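Local coordinates for phage-related conserved hypothetical protein, BB2244 (PDB 2BDV), which is of unknown function but belongs to the SOS response associated peptidase (SRAP) family and may share its role in the response to DNA damage, at residues A[75-83]-A[186-194]. Numbering follows the deposited sequence.
Sequences KLETIERHG and RAKEILRAG
E80 folds over at chi2 (-53°), which turns its carboxylate to R192, while R192, bent at chi3, turns its guanidinium toward E80; deeper in, L76 reaches across to L191, and the straight K188 chain runs out toward H82. The two leucines run antiparallel alongside one another, L76 CD2 lying 3.5 Å from L191 CG. I79 stands roughly perpendicular to L191 and sets CG2 3.7 Å from L191 CD2, so L191 meets two residues about one turn apart. Toward the surface the contact becomes polar. E80 OE1 forms a salt bridge with R192 NH1, near the guanidinium plane. The two charged planes stand 81° apart, so as modelled this is no flat, two-pronged pairing; the position of R192 NH1 is uncertain because it lies too close to E80 CD. E80 OE2 lies 3.0 Å from K188 O, two acceptors side by side, a proximity that the arginine's charge probably helps to offset. K188 lies antiparallel to E80, its CB 3.5 Å from E80 OE1, and its CE passes 3.4 Å from I79 O. Its ammonium ends obliquely at the H82 imidazole, with K188 NZ 3.1 Å from H82 CD2. H82, with positive phi, closes helix 76-80 in a Schellman motif, and its ring lies beside the K188 tip. Beneath, I79 and L191 both rest on V150 of strand 147-151, and W177 of helix 171-178 also touches L191. The short axes run 10.2 Å apart at -156°, a near-antiparallel helix pair packed on the mixed sheet of this alpha-beta SRAP fold, apolar against the strands and bridged by charges along its outer side.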
loop_
_atom_site.group_PDB
_atom_site.type_symbol
_atom_site.label_atom_id
_atom_site.label_comp_id
_atom_site.label_asym_id
_atom_site.label_seq_id
_atom_site.Cartn_x
_atom_site.Cartn_y
_atom_site.Cartn_z
ATOM N N LYS A 75 2.252 6.649 -8.228
ATOM C CA LYS A 75 1.433 7.832 -8.485
ATOM C C LYS A 75 0.191 7.524 -9.319
ATOM O O LYS A 75 0.274 7.083 -10.464
ATOM C CB LYS A 75 2.266 8.926 -9.178
ATOM C CG LYS A 75 1.521 10.241 -9.409
ATOM C CD LYS A 75 2.413 11.268 -10.084
ATOM C CE LYS A 75 3.477 11.798 -9.146
ATOM N NZ LYS A 75 2.911 12.760 -8.158
ATOM N N LEU A 76 -0.963 7.770 -8.712
ATOM C CA LEU A 76 -2.250 7.536 -9.332
ATOM C C LEU A 76 -2.324 8.071 -10.759
ATOM O O LEU A 76 -2.784 7.381 -11.667
ATOM C CB LEU A 76 -3.338 8.172 -8.463
ATOM C CG LEU A 76 -4.790 8.065 -8.915
ATOM C CD1 LEU A 76 -5.011 9.001 -10.087
ATOM C CD2 LEU A 76 -5.122 6.620 -9.289
ATOM N N GLU A 77 -1.863 9.296 -10.967
ATOM C CA GLU A 77 -1.929 9.884 -12.294
ATOM C C GLU A 77 -1.052 9.198 -13.330
ATOM O O GLU A 77 -1.434 9.105 -14.495
ATOM C CB GLU A 77 -1.577 11.361 -12.232
ATOM C CG GLU A 77 -1.871 12.064 -13.525
ATOM C CD GLU A 77 -1.895 13.552 -13.360
ATOM O OE1 GLU A 77 -0.835 14.119 -13.009
ATOM O OE2 GLU A 77 -2.978 14.146 -13.573
ATOM N N THR A 78 0.125 8.731 -12.925
ATOM C CA THR A 78 0.989 8.043 -13.872
ATOM C C THR A 78 0.287 6.758 -14.309
ATOM O O THR A 78 0.409 6.335 -15.455
ATOM C CB THR A 78 2.364 7.720 -13.259
ATOM O OG1 THR A 78 3.061 8.941 -12.994
ATOM C CG2 THR A 78 3.196 6.876 -14.217
ATOM N N ILE A 79 -0.473 6.152 -13.404
ATOM C CA ILE A 79 -1.200 4.935 -13.737
ATOM C C ILE A 79 -2.359 5.284 -14.678
ATOM O O ILE A 79 -2.667 4.532 -15.602
ATOM C CB ILE A 79 -1.752 4.242 -12.464
ATOM C CG1 ILE A 79 -0.603 3.959 -11.494
ATOM C CG2 ILE A 79 -2.461 2.948 -12.837
ATOM C CD1 ILE A 79 -1.040 3.359 -10.176
ATOM N N GLU A 80 -2.989 6.433 -14.444
ATOM C CA GLU A 80 -4.100 6.883 -15.278
ATOM C C GLU A 80 -3.635 7.222 -16.699
ATOM O O GLU A 80 -4.282 6.846 -17.678
ATOM C CB GLU A 80 -4.769 8.118 -14.663
ATOM C CG GLU A 80 -5.471 7.878 -13.334
ATOM C CD GLU A 80 -6.452 6.723 -13.399
ATOM O OE1 GLU A 80 -7.214 6.649 -14.385
ATOM O OE2 GLU A 80 -6.471 5.899 -12.462
ATOM N N ARG A 81 -2.516 7.939 -16.797
ATOM C CA ARG A 81 -1.952 8.338 -18.083
ATOM C C ARG A 81 -1.215 7.150 -18.702
ATOM O O ARG A 81 -0.565 7.278 -19.741
ATOM C CB ARG A 81 -0.966 9.503 -17.899
ATOM C CG ARG A 81 -1.428 10.597 -16.937
ATOM C CD ARG A 81 -2.598 11.412 -17.474
ATOM N NE ARG A 81 -3.248 12.193 -16.419
ATOM C CZ ARG A 81 -4.151 13.145 -16.635
ATOM N NH1 ARG A 81 -4.517 13.450 -17.874
ATOM N NH2 ARG A 81 -4.698 13.787 -15.611
ATOM N N HIS A 82 -1.317 6.000 -18.044
ATOM C CA HIS A 82 -0.672 4.772 -18.496
ATOM C C HIS A 82 0.811 5.014 -18.748
ATOM O O HIS A 82 1.313 4.802 -19.849
ATOM C CB HIS A 82 -1.354 4.256 -19.768
ATOM C CG HIS A 82 -1.156 2.792 -20.009
ATOM N ND1 HIS A 82 -0.377 2.303 -21.037
ATOM C CD2 HIS A 82 -1.633 1.708 -19.354
ATOM C CE1 HIS A 82 -0.384 0.983 -21.004
ATOM N NE2 HIS A 82 -1.139 0.595 -19.991
ATOM N N GLY A 83 1.509 5.464 -17.712
ATOM C CA GLY A 83 2.927 5.735 -17.845
ATOM C C GLY A 83 3.815 4.690 -17.200
ATOM O O GLY A 83 3.341 3.797 -16.495
ATOM N N ARG A 186 -11.109 -0.748 -16.625
ATOM C CA ARG A 186 -11.959 -0.791 -15.448
ATOM C C ARG A 186 -11.106 -0.570 -14.202
ATOM O O ARG A 186 -11.541 0.073 -13.249
ATOM C CB ARG A 186 -12.688 -2.141 -15.369
ATOM C CG ARG A 186 -13.528 -2.342 -14.105
ATOM C CD ARG A 186 -14.583 -1.248 -13.925
ATOM N NE ARG A 186 -15.117 -1.217 -12.562
ATOM C CZ ARG A 186 -15.727 -0.165 -12.024
ATOM N NH1 ARG A 186 -15.886 0.944 -12.736
ATOM N NH2 ARG A 186 -16.160 -0.206 -10.773
ATOM N N ALA A 187 -9.886 -1.095 -14.225
ATOM C CA ALA A 187 -8.966 -0.954 -13.103
ATOM C C ALA A 187 -8.631 0.509 -12.851
ATOM O O ALA A 187 -8.575 0.961 -11.707
ATOM C CB ALA A 187 -7.683 -1.739 -13.373
ATOM N N LYS A 188 -8.399 1.255 -13.921
ATOM C CA LYS A 188 -8.070 2.660 -13.766
ATOM C C LYS A 188 -9.209 3.448 -13.118
ATOM O O LYS A 188 -8.966 4.297 -12.267
ATOM C CB LYS A 188 -7.674 3.242 -15.121
ATOM C CG LYS A 188 -6.305 2.753 -15.571
ATOM C CD LYS A 188 -6.063 3.030 -17.035
ATOM C CE LYS A 188 -4.717 2.496 -17.476
ATOM N NZ LYS A 188 -4.615 2.495 -18.968
ATOM N N GLU A 189 -10.449 3.160 -13.504
ATOM C CA GLU A 189 -11.599 3.847 -12.921
ATOM C C GLU A 189 -11.694 3.592 -11.414
ATOM O O GLU A 189 -11.854 4.523 -10.621
ATOM C CB GLU A 189 -12.901 3.381 -13.588
ATOM C CG GLU A 189 -13.143 3.928 -14.995
ATOM C CD GLU A 189 -14.400 3.358 -15.633
ATOM O OE1 GLU A 189 -14.819 3.863 -16.703
ATOM O OE2 GLU A 189 -14.966 2.393 -15.066
ATOM N N ILE A 190 -11.596 2.322 -11.030
ATOM C CA ILE A 190 -11.674 1.921 -9.628
ATOM C C ILE A 190 -10.678 2.703 -8.774
ATOM O O ILE A 190 -10.996 3.148 -7.675
ATOM C CB ILE A 190 -11.381 0.411 -9.473
ATOM C CG1 ILE A 190 -12.475 -0.403 -10.166
ATOM C CG2 ILE A 190 -11.314 0.029 -7.996
ATOM C CD1 ILE A 190 -12.284 -1.900 -10.067
ATOM N N LEU A 191 -9.479 2.870 -9.308
ATOM C CA LEU A 191 -8.414 3.558 -8.613
ATOM C C LEU A 191 -8.767 4.926 -8.050
ATOM O O LEU A 191 -8.199 5.341 -7.043
ATOM C CB LEU A 191 -7.207 3.670 -9.529
ATOM C CG LEU A 191 -5.896 3.188 -8.920
ATOM C CD1 LEU A 191 -6.100 1.949 -8.050
ATOM C CD2 LEU A 191 -4.936 2.910 -10.050
ATOM N N ARG A 192 -9.694 5.634 -8.683
ATOM C CA ARG A 192 -10.069 6.949 -8.178
ATOM C C ARG A 192 -11.288 6.927 -7.267
ATOM O O ARG A 192 -11.818 7.977 -6.901
ATOM C CB ARG A 192 -10.299 7.934 -9.325
ATOM C CG ARG A 192 -11.141 7.411 -10.465
ATOM C CD ARG A 192 -11.360 8.511 -11.488
ATOM N NE ARG A 192 -10.159 9.324 -11.699
ATOM C CZ ARG A 192 -8.992 8.855 -12.136
ATOM N NH1 ARG A 192 -8.857 7.564 -12.410
ATOM N NH2 ARG A 192 -7.963 9.683 -12.316
ATOM N N ALA A 193 -11.728 5.731 -6.898
ATOM C CA ALA A 193 -12.875 5.594 -6.012
ATOM C C ALA A 193 -12.383 5.285 -4.603
ATOM O O ALA A 193 -13.049 4.589 -3.844
ATOM C CB ALA A 193 -13.792 4.485 -6.504
ATOM N N GLY A 194 -11.211 5.808 -4.258
ATOM C CA GLY A 194 -10.659 5.569 -2.936
ATOM C C GLY A 194 -11.474 6.209 -1.825
ATOM O O GLY A 194 -12.126 7.228 -2.039
#